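Local structure of lipoxygenase (Cyanothece sp., 5EK8) at residues 58-63 with 155-160; 223-228 with 582-587; 343-348 with 594-599. The protein probably catalyses the insertion of molecular oxygen into polyunsaturated fatty acids at a non-haem iron, acting as a 9R-lipoxygenase. One frame throughout, in Å; residues are numbered along the deposited sequence.

Interaction 1: 58-63 with 155-160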
ATOM      1  N   GLN A  58     -14.661   0.404 -31.938  1.00 54.33           N
ATOM      2  CA  GLN A  58     -13.553  -0.201 -31.215  1.00 53.38           C
ATOM      3  C   GLN A  58     -13.016   0.750 -30.157  1.00 67.53           C
ATOM      4  O   GLN A  58     -12.808   1.933 -30.421  1.00 51.74           O
ATOM      5  CB  GLN A  58     -12.432  -0.603 -32.172  1.00 61.10           C
ATOM      6  CG  GLN A  58     -11.237  -1.233 -31.478  1.00 61.21           C
ATOM      7  CD  GLN A  58     -10.135  -1.613 -32.446  1.00 64.17           C
ATOM      8  OE1 GLN A  58      -9.900  -0.925 -33.438  1.00 65.23           O
ATOM      9  NE2 GLN A  58      -9.457  -2.718 -32.162  1.00 64.22           N
ATOM     10  N   LEU A  59     -12.793   0.225 -28.958  1.00 64.83           N
ATOM     11  CA  LEU A  59     -12.287   1.027 -27.851  1.00 60.08           C
ATOM     12  C   LEU A  59     -10.856   0.655 -27.486  1.00 58.93           C
ATOM     13  O   LEU A  59     -10.517  -0.522 -27.382  1.00 60.57           O
ATOM     14  CB  LEU A  59     -13.186   0.874 -26.627  1.00 61.87           C
ATOM     15  CG  LEU A  59     -14.645   1.293 -26.806  1.00 66.99           C
ATOM     16  CD1 LEU A  59     -15.363   1.302 -25.462  1.00 64.70           C
ATOM     17  CD2 LEU A  59     -14.739   2.653 -27.490  1.00 68.78           C
ATOM     18  N   LEU A  60     -10.025   1.671 -27.287  1.00 56.34           N
ATOM     19  CA  LEU A  60      -8.634   1.470 -26.895  1.00 55.40           C
ATOM     20  C   LEU A  60      -8.307   2.249 -25.620  1.00 52.96           C
ATOM     21  O   LEU A  60      -8.920   3.280 -25.348  1.00 50.50           O
ATOM     22  CB  LEU A  60      -7.696   1.901 -28.025  1.00 53.80           C
ATOM     23  CG  LEU A  60      -7.948   1.326 -29.421  1.00 53.93           C
ATOM     24  CD1 LEU A  60      -7.003   1.951 -30.426  1.00 50.34           C
ATOM     25  CD2 LEU A  60      -7.800  -0.184 -29.433  1.00 53.44           C
ATOM     26  N   PHE A  61      -7.353   1.752 -24.834  1.00 53.74           N
ATOM     27  CA  PHE A  61      -6.802   2.536 -23.730  1.00 52.08           C
ATOM     28  C   PHE A  61      -6.212   3.825 -24.288  1.00 56.03           C
ATOM     29  O   PHE A  61      -5.596   3.815 -25.357  1.00 59.06           O
ATOM     30  CB  PHE A  61      -5.716   1.765 -22.977  1.00 51.10           C
ATOM     31  CG  PHE A  61      -6.229   0.634 -22.137  1.00 49.19           C
ATOM     32  CD1 PHE A  61      -6.489   0.820 -20.792  1.00 42.46           C
ATOM     33  CD2 PHE A  61      -6.422  -0.623 -22.685  1.00 49.11           C
ATOM     34  CE1 PHE A  61      -6.947  -0.219 -20.013  1.00 42.34           C
ATOM     35  CE2 PHE A  61      -6.878  -1.668 -21.907  1.00 47.00           C
ATOM     36  CZ  PHE A  61      -7.138  -1.466 -20.568  1.00 45.01           C
ATOM     37  N   SER A  62      -6.383   4.929 -23.571  1.00 55.10           N
ATOM     38  CA  SER A  62      -5.850   6.207 -24.032  1.00 57.56           C
ATOM     39  C   SER A  62      -4.318   6.270 -23.960  1.00 55.43           C
ATOM     40  O   SER A  62      -3.692   6.985 -24.744  1.00 56.47           O
ATOM     41  CB  SER A  62      -6.452   7.361 -23.226  1.00 57.99           C
ATOM     42  OG  SER A  62      -6.108   7.251 -21.858  1.00 60.71           O
ATOM     43  N   ASP A  63      -3.717   5.520 -23.036  1.00 53.67           N
ATOM     44  CA  ASP A  63      -2.278   5.636 -22.789  1.00 52.26           C
ATOM     45  C   ASP A  63      -1.417   4.584 -23.494  1.00 53.94           C
ATOM     46  O   ASP A  63      -0.295   4.884 -23.900  1.00 58.18           O
ATOM     47  CB  ASP A  63      -1.984   5.609 -21.278  1.00 49.04           C
ATOM     48  CG  ASP A  63      -2.561   4.387 -20.569  1.00 47.09           C
ATOM     49  OD1 ASP A  63      -2.398   4.305 -19.330  1.00 44.94           O
ATOM     50  OD2 ASP A  63      -3.172   3.519 -21.228  1.00 47.87           O
ATOM     51  N   PHE A 155     -18.960   4.325 -34.367  1.00 74.21           N
ATOM     52  CA  PHE A 155     -18.112   5.271 -33.651  1.00 77.56           C
ATOM     53  C   PHE A 155     -16.692   5.229 -34.197  1.00 80.58           C
ATOM     54  O   PHE A 155     -15.935   6.192 -34.073  1.00 78.89           O
ATOM     55  CB  PHE A 155     -18.088   4.964 -32.152  1.00 78.18           C
ATOM     56  CG  PHE A 155     -19.425   5.082 -31.481  1.00 81.42           C
ATOM     57  CD1 PHE A 155     -19.746   6.209 -30.741  1.00 82.00           C
ATOM     58  CD2 PHE A 155     -20.356   4.060 -31.577  1.00 83.29           C
ATOM     59  CE1 PHE A 155     -20.974   6.319 -30.112  1.00 81.70           C
ATOM     60  CE2 PHE A 155     -21.586   4.163 -30.955  1.00 83.42           C
ATOM     61  CZ  PHE A 155     -21.895   5.294 -30.220  1.00 82.51           C
ATOM     62  N   GLY A 156     -16.337   4.099 -34.799  1.00 82.08           N
ATOM     63  CA  GLY A 156     -14.975   3.872 -35.235  1.00 83.04           C
ATOM     64  C   GLY A 156     -14.108   3.602 -34.025  1.00 81.20           C
ATOM     65  O   GLY A 156     -14.604   3.153 -32.992  1.00 79.05           O
ATOM     66  N   THR A 157     -12.814   3.877 -34.152  1.00 81.53           N
ATOM     67  CA  THR A 157     -11.876   3.669 -33.054  1.00 78.84           C
ATOM     68  C   THR A 157     -11.777   4.897 -32.151  1.00 80.32           C
ATOM     69  O   THR A 157     -11.509   6.005 -32.609  1.00 87.69           O
ATOM     70  CB  THR A 157     -10.473   3.299 -33.582  1.00 73.74           C
ATOM     71  OG1 THR A 157     -10.433   1.894 -33.860  1.00 75.48           O
ATOM     72  CG2 THR A 157      -9.399   3.628 -32.556  1.00 69.06           C
ATOM     73  N   LEU A 158     -12.004   4.684 -30.861  1.00 75.55           N
ATOM     74  CA  LEU A 158     -11.899   5.749 -29.874  1.00 74.98           C
ATOM     75  C   LEU A 158     -11.003   5.312 -28.729  1.00 71.31           C
ATOM     76  O   LEU A 158     -10.841   4.115 -28.482  1.00 70.91           O
ATOM     77  CB  LEU A 158     -13.280   6.129 -29.345  1.00 78.12           C
ATOM     78  CG  LEU A 158     -14.327   6.478 -30.402  1.00 81.58           C
ATOM     79  CD1 LEU A 158     -15.671   6.729 -29.741  1.00 80.08           C
ATOM     80  CD2 LEU A 158     -13.884   7.683 -31.227  1.00 83.57           C
ATOM     81  N   THR A 159     -10.420   6.280 -28.030  1.00 68.91           N
ATOM     82  CA  THR A 159      -9.596   5.980 -26.867  1.00 65.20           C
ATOM     83  C   THR A 159     -10.355   6.282 -25.582  1.00 62.28           C
ATOM     84  O   THR A 159     -11.176   7.198 -25.533  1.00 59.16           O
ATOM     85  CB  THR A 159      -8.270   6.770 -26.875  1.00 63.97           C
ATOM     86  OG1 THR A 159      -8.542   8.173 -26.977  1.00 65.02           O
ATOM     87  CG2 THR A 159      -7.393   6.340 -28.046  1.00 63.11           C
ATOM     88  N   VAL A 160     -10.077   5.497 -24.545  1.00 61.45           N
ATOM     89  CA  VAL A 160     -10.714   5.678 -23.248  1.00 58.90           C
ATOM     90  C   VAL A 160      -9.662   5.754 -22.148  1.00 60.53           C
ATOM     91  O   VAL A 160      -8.816   4.871 -22.038  1.00 60.38           O
ATOM     92  CB  VAL A 160     -11.702   4.530 -22.931  1.00 57.08           C
ATOM     93  CG1 VAL A 160     -12.356   4.743 -21.565  1.00 43.78           C
ATOM     94  CG2 VAL A 160     -12.757   4.405 -24.032  1.00 51.05           C
TER
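Leu60 and Thr157 meet methyl to methyl, with Leu60 CD1 3.6 Å from Thr157 CG2 and the two side chains set at a slant to each other. The threonine rotamer prepares this. CG2 is anti to the backbone N, which turns it to Leu60, while OG1 lies on the side of Gln58. Gln58 and Thr157 run side by side in the same direction. The Gln58 chain is fully extended (chi1 180°, chi2 -180°), and this carries its amide out past the threonine, with OE1 2.9 Å from Thr157 OG1. The other end of the amide is held by Asn95, whose carbonyl O accepts from Gln58 NE2. Past the end of strand 53-61, Thr159 CB rests 3.8 Å from Ser62 CA. On the apolar face opposite Gln58 and Leu60, Leu59 CD2 lies 4.2 Å from Leu158 CB. Its CD1 reaches on to Val160 CG2 at 4.3 Å.

The two segments pair as parallel neighbours in a three-stranded mixed sheet, in which strand 53-61 is the middle one and strand 97-102 its other neighbour. This all-strand region is consistent with the PLAT domain of lipoxygenases, a beta-sandwich. Leu59 also touches Val119, and Leu158 touches Ile142, both on the antiparallel four-stranded sheet. The face of Leu59 and Leu158 is thus the one turned to the interior of the sandwich.

Backbone bonds alternate along the pair. Gln58 N donates to Gly156 O, and Gln58 O accepts from Leu158 N (2.9 Å). Leu60 likewise uses both its groups, its N donating to Leu158 O and its O accepting from Val160 N. Ser62 N closes the series on Val160 O at 2.9 Å. Gly156, at positive phi, precedes the corner at Thr157.

Interaction 2: 223-228 with 582-587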
ATOM      1  N   GLN A 223       3.905  16.482  28.239  1.00 50.52           N
ATOM      2  CA  GLN A 223       2.549  16.967  28.002  1.00 56.16           C
ATOM      3  C   GLN A 223       1.956  16.402  26.708  1.00 59.29           C
ATOM      4  O   GLN A 223       0.794  15.980  26.678  1.00 62.38           O
ATOM      5  CB  GLN A 223       2.542  18.493  27.963  1.00 63.00           C
ATOM      6  CG  GLN A 223       1.165  19.109  27.856  1.00 72.92           C
ATOM      7  CD  GLN A 223       1.218  20.623  27.862  1.00 82.53           C
ATOM      8  OE1 GLN A 223       2.182  21.219  28.352  1.00 86.75           O
ATOM      9  NE2 GLN A 223       0.190  21.256  27.304  1.00 84.72           N
ATOM     10  N   ILE A 224       2.759  16.398  25.644  1.00 55.79           N
ATOM     11  CA  ILE A 224       2.341  15.840  24.359  1.00 47.98           C
ATOM     12  C   ILE A 224       2.012  14.365  24.508  1.00 46.41           C
ATOM     13  O   ILE A 224       0.984  13.894  24.017  1.00 48.74           O
ATOM     14  CB  ILE A 224       3.428  16.006  23.275  1.00 42.51           C
ATOM     15  CG1 ILE A 224       3.648  17.482  22.962  1.00 44.80           C
ATOM     16  CG2 ILE A 224       3.041  15.271  21.997  1.00 35.65           C
ATOM     17  CD1 ILE A 224       4.766  17.724  21.981  1.00 46.32           C
ATOM     18  N   GLN A 225       2.885  13.637  25.196  1.00 43.46           N
ATOM     19  CA  GLN A 225       2.674  12.211  25.388  1.00 42.74           C
ATOM     20  C   GLN A 225       1.404  11.948  26.196  1.00 46.65           C
ATOM     21  O   GLN A 225       0.588  11.106  25.824  1.00 46.14           O
ATOM     22  CB  GLN A 225       3.873  11.577  26.077  1.00 39.83           C
ATOM     23  CG  GLN A 225       3.895  10.067  25.965  1.00 44.47           C
ATOM     24  CD  GLN A 225       4.257   9.594  24.566  1.00 50.35           C
ATOM     25  OE1 GLN A 225       5.434   9.572  24.185  1.00 53.74           O
ATOM     26  NE2 GLN A 225       3.247   9.214  23.794  1.00 48.11           N
ATOM     27  N   ALA A 226       1.245  12.681  27.295  1.00 47.82           N
ATOM     28  CA  ALA A 226       0.068  12.554  28.152  1.00 48.84           C
ATOM     29  C   ALA A 226      -1.230  12.823  27.400  1.00 50.15           C
ATOM     30  O   ALA A 226      -2.217  12.109  27.584  1.00 51.11           O
ATOM     31  CB  ALA A 226       0.180  13.494  29.342  1.00 44.31           C
ATOM     32  N   ASP A 227      -1.222  13.850  26.553  1.00 47.06           N
ATOM     33  CA  ASP A 227      -2.440  14.279  25.869  1.00 47.88           C
ATOM     34  C   ASP A 227      -2.924  13.281  24.812  1.00 51.74           C
ATOM     35  O   ASP A 227      -4.090  13.318  24.408  1.00 52.96           O
ATOM     36  CB  ASP A 227      -2.237  15.659  25.239  1.00 47.50           C
ATOM     37  CG  ASP A 227      -2.305  16.780  26.265  1.00 54.68           C
ATOM     38  OD1 ASP A 227      -2.600  16.492  27.444  1.00 58.41           O
ATOM     39  OD2 ASP A 227      -2.072  17.952  25.898  1.00 57.28           O
ATOM     40  N   TYR A 228      -2.037  12.395  24.365  1.00 51.20           N
ATOM     41  CA  TYR A 228      -2.442  11.280  23.510  1.00 50.15           C
ATOM     42  C   TYR A 228      -2.596  10.022  24.354  1.00 46.83           C
ATOM     43  O   TYR A 228      -1.991   9.915  25.417  1.00 50.73           O
ATOM     44  CB  TYR A 228      -1.427  11.031  22.389  1.00 52.98           C
ATOM     45  CG  TYR A 228      -1.364  12.098  21.318  1.00 55.87           C
ATOM     46  CD1 TYR A 228      -2.322  12.167  20.317  1.00 56.31           C
ATOM     47  CD2 TYR A 228      -0.323  13.016  21.292  1.00 60.70           C
ATOM     48  CE1 TYR A 228      -2.254  13.137  19.331  1.00 59.71           C
ATOM     49  CE2 TYR A 228      -0.246  13.988  20.311  1.00 61.40           C
ATOM     50  CZ  TYR A 228      -1.213  14.045  19.333  1.00 60.77           C
ATOM     51  OH  TYR A 228      -1.136  15.013  18.359  1.00 59.41           O
ATOM     52  N   GLY A 582       4.774   4.877  19.106  1.00 47.58           N
ATOM     53  CA  GLY A 582       3.772   5.647  19.822  1.00 45.19           C
ATOM     54  C   GLY A 582       4.334   6.432  20.995  1.00 45.74           C
ATOM     55  O   GLY A 582       3.779   7.457  21.387  1.00 47.65           O
ATOM     56  N   GLU A 583       5.443   5.953  21.551  1.00 48.04           N
ATOM     57  CA  GLU A 583       6.079   6.604  22.693  1.00 49.40           C
ATOM     58  C   GLU A 583       7.387   7.293  22.300  1.00 51.24           C
ATOM     59  O   GLU A 583       8.365   6.639  21.937  1.00 47.82           O
ATOM     60  CB  GLU A 583       6.336   5.590  23.807  1.00 50.29           C
ATOM     61  CG  GLU A 583       7.090   6.160  24.992  1.00 52.95           C
ATOM     62  CD  GLU A 583       7.389   5.117  26.052  1.00 52.57           C
ATOM     63  OE1 GLU A 583       7.553   3.930  25.689  1.00 44.43           O
ATOM     64  OE2 GLU A 583       7.449   5.486  27.249  1.00 54.97           O
ATOM     65  N   LEU A 584       7.383   8.618  22.404  1.00 51.90           N
ATOM     66  CA  LEU A 584       8.481   9.470  21.952  1.00 49.13           C
ATOM     67  C   LEU A 584       9.817   9.164  22.618  1.00 52.40           C
ATOM     68  O   LEU A 584      10.864   9.179  21.964  1.00 54.47           O
ATOM     69  CB  LEU A 584       8.121  10.936  22.189  1.00 48.58           C
ATOM     70  CG  LEU A 584       6.830  11.394  21.508  1.00 47.79           C
ATOM     71  CD1 LEU A 584       6.204  12.570  22.247  1.00 48.41           C
ATOM     72  CD2 LEU A 584       7.110  11.759  20.058  1.00 43.97           C
ATOM     73  N   ALA A 585       9.787   8.885  23.916  1.00 49.92           N
ATOM     74  CA  ALA A 585      11.022   8.616  24.644  1.00 49.09           C
ATOM     75  C   ALA A 585      11.708   7.345  24.137  1.00 48.67           C
ATOM     76  O   ALA A 585      12.926   7.182  24.254  1.00 44.94           O
ATOM     77  CB  ALA A 585      10.741   8.508  26.131  1.00 40.00           C
ATOM     78  N   TYR A 586      10.909   6.451  23.569  1.00 46.65           N
ATOM     79  CA  TYR A 586      11.373   5.125  23.188  1.00 43.02           C
ATOM     80  C   TYR A 586      11.786   5.060  21.721  1.00 40.66           C
ATOM     81  O   TYR A 586      12.686   4.300  21.347  1.00 36.68           O
ATOM     82  CB  TYR A 586      10.276   4.101  23.479  1.00 30.82           C
ATOM     83  CG  TYR A 586      10.562   2.707  22.980  1.00 39.74           C
ATOM     84  CD1 TYR A 586      11.480   1.889  23.624  1.00 43.72           C
ATOM     85  CD2 TYR A 586       9.902   2.201  21.868  1.00 37.84           C
ATOM     86  CE1 TYR A 586      11.740   0.607  23.166  1.00 44.64           C
ATOM     87  CE2 TYR A 586      10.149   0.921  21.407  1.00 40.57           C
ATOM     88  CZ  TYR A 586      11.066   0.126  22.060  1.00 43.35           C
ATOM     89  OH  TYR A 586      11.319  -1.146  21.594  1.00 46.78           O
ATOM     90  N   ASN A 587      11.134   5.869  20.896  1.00 40.53           N
ATOM     91  CA  ASN A 587      11.383   5.822  19.467  1.00 42.12           C
ATOM     92  C   ASN A 587      10.914   7.056  18.709  1.00 45.46           C
ATOM     93  O   ASN A 587       9.994   7.750  19.133  1.00 47.15           O
ATOM     94  CB  ASN A 587      10.720   4.583  18.873  1.00 40.16           C
ATOM     95  CG  ASN A 587      11.586   3.913  17.826  1.00 44.09           C
ATOM     96  OD1 ASN A 587      12.547   4.507  17.339  1.00 47.22           O
ATOM     97  ND2 ASN A 587      11.254   2.673  17.476  1.00 41.32           N
TER
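Near the C-terminal end of the short helix 221-227, Gln225 comes to the loop at Glu583, with the two CA atoms 7.1 Å apart, and the polar bonds between the segments come from the glutamine side chain. Its CG is anti to the backbone N (chi1 -164°), and the chain then bends at chi2 (73°). This sets the terminal amide against the loop backbone. OE1 accepts from Leu584 N at 2.8 Å, and the donor lies in the plane of the side-chain carbonyl. NE2 donates to Gly582 O at 3.0 Å, with that oxygen tilted slightly from the amide plane. Two bonds of opposite sense fix the rotation of the amide. With an alanine here, Gly582 O and Leu584 N would probably both lose their side-chain mate, and a gap would be likely to open between helix and loop.

Glu583 sits between the two gripped residues, its CA 3.4 Å from Gln225 OE1. Its carboxylate is paired with Arg245 and Thr233. Its carbonyl O accepts from both Tyr586 N and Asn587 N, so the gripped residues lead straight into a helix-like turn. Leu584 CG lies 3.5 Å from Gln225 OE1. Next to it is one apolar contact, Leu584 CD1 to Ile224 CG2 at 4.2 Å, the side chains crossing at about a right angle.

A side-chain amide pairing with a main-chain C=O and N-H two residues apart, much as a residue of a parallel strand would, here ties helix 221-227 to the loop between helices 577-581 and 608-623 in the mainly helical part of the lipoxygenase.

Interaction 3: 343-348 with 594-599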
ATOM      1  N   LYS A 343      21.005   1.675  21.767  1.00 44.39           N
ATOM      2  CA  LYS A 343      19.820   0.888  21.431  1.00 42.06           C
ATOM      3  C   LYS A 343      18.694   1.775  20.903  1.00 40.91           C
ATOM      4  O   LYS A 343      17.982   1.407  19.960  1.00 39.49           O
ATOM      5  CB  LYS A 343      19.341   0.086  22.644  1.00 43.56           C
ATOM      6  CG  LYS A 343      20.060  -1.239  22.829  1.00 44.94           C
ATOM      7  CD  LYS A 343      19.505  -2.017  24.011  1.00 44.12           C
ATOM      8  CE  LYS A 343      19.724  -1.270  25.318  1.00 48.29           C
ATOM      9  NZ  LYS A 343      19.417  -2.115  26.508  1.00 50.36           N
ATOM     10  N   ARG A 344      18.540   2.951  21.502  1.00 44.64           N
ATOM     11  CA  ARG A 344      17.524   3.883  21.020  1.00 44.79           C
ATOM     12  C   ARG A 344      17.843   4.378  19.601  1.00 46.43           C
ATOM     13  O   ARG A 344      16.954   4.444  18.738  1.00 42.84           O
ATOM     14  CB  ARG A 344      17.388   5.067  21.975  1.00 38.96           C
ATOM     15  CG  ARG A 344      16.305   6.058  21.575  1.00 37.76           C
ATOM     16  CD  ARG A 344      16.239   7.191  22.569  1.00 41.15           C
ATOM     17  NE  ARG A 344      15.387   8.287  22.122  1.00 44.11           N
ATOM     18  CZ  ARG A 344      15.460   9.518  22.618  1.00 51.14           C
ATOM     19  NH1 ARG A 344      16.352   9.798  23.560  1.00 48.04           N
ATOM     20  NH2 ARG A 344      14.650  10.469  22.170  1.00 57.13           N
ATOM     21  N   ILE A 345      19.109   4.727  19.368  1.00 45.73           N
ATOM     22  CA  ILE A 345      19.548   5.184  18.047  1.00 42.53           C
ATOM     23  C   ILE A 345      19.268   4.126  16.974  1.00 43.36           C
ATOM     24  O   ILE A 345      18.698   4.429  15.911  1.00 43.75           O
ATOM     25  CB  ILE A 345      21.047   5.538  18.039  1.00 36.47           C
ATOM     26  CG1 ILE A 345      21.292   6.813  18.848  1.00 33.35           C
ATOM     27  CG2 ILE A 345      21.534   5.740  16.615  1.00 32.17           C
ATOM     28  CD1 ILE A 345      22.713   7.313  18.790  1.00 33.43           C
ATOM     29  N   PHE A 346      19.656   2.885  17.264  1.00 37.78           N
ATOM     30  CA  PHE A 346      19.320   1.774  16.387  1.00 37.22           C
ATOM     31  C   PHE A 346      17.825   1.723  16.131  1.00 39.85           C
ATOM     32  O   PHE A 346      17.397   1.579  14.986  1.00 40.76           O
ATOM     33  CB  PHE A 346      19.775   0.440  16.974  1.00 39.62           C
ATOM     34  CG  PHE A 346      19.498  -0.732  16.074  1.00 41.09           C
ATOM     35  CD1 PHE A 346      20.412  -1.103  15.103  1.00 44.21           C
ATOM     36  CD2 PHE A 346      18.321  -1.452  16.186  1.00 42.90           C
ATOM     37  CE1 PHE A 346      20.160  -2.175  14.264  1.00 46.40           C
ATOM     38  CE2 PHE A 346      18.065  -2.523  15.352  1.00 43.76           C
ATOM     39  CZ  PHE A 346      18.986  -2.888  14.393  1.00 45.88           C
ATOM     40  N   ARG A 347      17.035   1.835  17.200  1.00 40.57           N
ATOM     41  CA  ARG A 347      15.578   1.793  17.077  1.00 37.53           C
ATOM     42  C   ARG A 347      15.048   2.832  16.095  1.00 34.61           C
ATOM     43  O   ARG A 347      14.140   2.555  15.312  1.00 32.85           O
ATOM     44  CB  ARG A 347      14.913   1.999  18.437  1.00 35.80           C
ATOM     45  CG  ARG A 347      14.717   0.733  19.230  1.00 36.91           C
ATOM     46  CD  ARG A 347      13.698   0.956  20.329  1.00 43.66           C
ATOM     47  NE  ARG A 347      14.132   1.945  21.315  1.00 46.00           N
ATOM     48  CZ  ARG A 347      14.900   1.663  22.363  1.00 46.05           C
ATOM     49  NH1 ARG A 347      15.324   0.421  22.562  1.00 44.07           N
ATOM     50  NH2 ARG A 347      15.249   2.623  23.209  1.00 46.40           N
ATOM     51  N   THR A 348      15.621   4.029  16.141  1.00 33.81           N
ATOM     52  CA  THR A 348      15.162   5.114  15.284  1.00 36.20           C
ATOM     53  C   THR A 348      15.561   4.874  13.831  1.00 40.24           C
ATOM     54  O   THR A 348      14.770   5.120  12.907  1.00 42.61           O
ATOM     55  CB  THR A 348      15.719   6.468  15.742  1.00 39.94           C
ATOM     56  OG1 THR A 348      17.150   6.400  15.788  1.00 44.60           O
ATOM     57  CG2 THR A 348      15.186   6.822  17.120  1.00 42.21           C
ATOM     58  N   GLY A 594      23.216  15.543  18.355  1.00 52.73           N
ATOM     59  CA  GLY A 594      24.192  14.581  18.836  1.00 51.37           C
ATOM     60  C   GLY A 594      23.574  13.229  19.114  1.00 49.20           C
ATOM     61  O   GLY A 594      24.279  12.220  19.172  1.00 42.81           O
ATOM     62  N   SER A 595      22.258  13.225  19.315  1.00 52.09           N
ATOM     63  CA  SER A 595      21.477  12.009  19.545  1.00 47.73           C
ATOM     64  C   SER A 595      21.867  11.259  20.815  1.00 45.63           C
ATOM     65  O   SER A 595      21.283  10.222  21.129  1.00 47.17           O
ATOM     66  CB  SER A 595      21.599  11.059  18.350  1.00 49.47           C
ATOM     67  OG  SER A 595      21.199  11.687  17.148  1.00 53.09           O
ATOM     68  N   PHE A 596      22.851  11.774  21.543  1.00 46.98           N
ATOM     69  CA  PHE A 596      23.314  11.115  22.757  1.00 53.87           C
ATOM     70  C   PHE A 596      22.920  11.890  24.006  1.00 58.49           C
ATOM     71  O   PHE A 596      23.278  13.056  24.170  1.00 60.93           O
ATOM     72  CB  PHE A 596      24.828  10.921  22.723  1.00 56.19           C
ATOM     73  CG  PHE A 596      25.264   9.684  21.995  1.00 56.22           C
ATOM     74  CD1 PHE A 596      25.238   8.453  22.627  1.00 53.87           C
ATOM     75  CD2 PHE A 596      25.712   9.752  20.685  1.00 59.43           C
ATOM     76  CE1 PHE A 596      25.642   7.307  21.966  1.00 55.94           C
ATOM     77  CE2 PHE A 596      26.122   8.610  20.015  1.00 59.08           C
ATOM     78  CZ  PHE A 596      26.086   7.385  20.657  1.00 57.77           C
ATOM     79  N   GLY A 597      22.178  11.225  24.884  1.00 60.08           N
ATOM     80  CA  GLY A 597      21.721  11.823  26.124  1.00 60.55           C
ATOM     81  C   GLY A 597      20.602  10.978  26.691  1.00 61.76           C
ATOM     82  O   GLY A 597      20.181  10.008  26.061  1.00 66.53           O
ATOM     83  N   SER A 598      20.128  11.336  27.880  1.00 59.03           N
ATOM     84  CA  SER A 598      18.991  10.650  28.485  1.00 57.93           C
ATOM     85  C   SER A 598      17.782  10.721  27.562  1.00 53.51           C
ATOM     86  O   SER A 598      17.669  11.637  26.749  1.00 50.84           O
ATOM     87  CB  SER A 598      18.655  11.262  29.847  1.00 61.35           C
ATOM     88  OG  SER A 598      17.503  10.659  30.406  1.00 65.44           O
ATOM     89  N   GLU A 599      16.872   9.762  27.687  1.00 54.40           N
ATOM     90  CA  GLU A 599      15.711   9.726  26.804  1.00 54.81           C
ATOM     91  C   GLU A 599      14.634  10.726  27.230  1.00 57.19           C
ATOM     92  O   GLU A 599      13.511  10.697  26.725  1.00 59.90           O
ATOM     93  CB  GLU A 599      15.128   8.313  26.742  1.00 51.07           C
ATOM     94  CG  GLU A 599      14.729   7.735  28.078  1.00 47.98           C
ATOM     95  CD  GLU A 599      13.883   6.491  27.927  1.00 51.28           C
ATOM     96  OE1 GLU A 599      14.446   5.408  27.664  1.00 49.55           O
ATOM     97  OE2 GLU A 599      12.646   6.593  28.061  1.00 59.26           O
TER
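Ile345 sets its CD1 methyl over one face of the Phe596 ring, 4.1 Å from the ring centroid and 23° off the normal, a CH-pi contact. The methyl sits toward the rim, nearest CE2 at 3.8 Å. Ile345 gets there by an extended long branch: CG1 is anti to the carbonyl carbon (chi1 -70°) and chi2 is trans. The two side chains cross at about a right angle. Phe596 CB starts off away from the helix, but the ring comes back to it and also touches Ile311. The same Ile345 methyl lies 3.9 Å from Ser595 CB. Ser595 OG is engaged with His291 and Asp289.

Helix 337-377, which presents these residues, is the long helix of the lipoxygenase core that also carries the iron ligands His359 and His364. Here, well away from the metal, one side of it is lined by the loop 594-599.

Arg344 stretches straight out from CG to NE and puts NH1 3.3 Å from Glu599 CA and 3.7 Å from Glu599 CB. Ser598 O lies at the guanidinium edge, 3.9 Å from NH1. This is no salt bridge. Glu599 has CG between its backbone N and carbonyl carbon (chi1 57°), and its carboxylate is salt-bridged to Arg245 through OE2, with Glu599 OE1 6.3 Å from Arg344 NH1.

How the interactions relate
Interactions 2 and 3 are neighbours, their centres about 15 Å apart. Both use the long loop between helix 577-581 and helix 608-623, and along the chain their segments alternate. They touch directly: Arg347 NE probably donates a hydrogen bond to Tyr586 O at 2.8 Å, and Ala585 CB packs on Glu599 OE2. The loop is thus held by a short helix at 582-587 and by the long helix at 594-599. Interaction 1 stands apart, on the opposite side of the chain's centre, its centre about 55 Å from that of interaction 2 and about 58 Å from that of interaction 3. None lies at the iron. The Ser595 side chain is about 13 Å from the sodium ion.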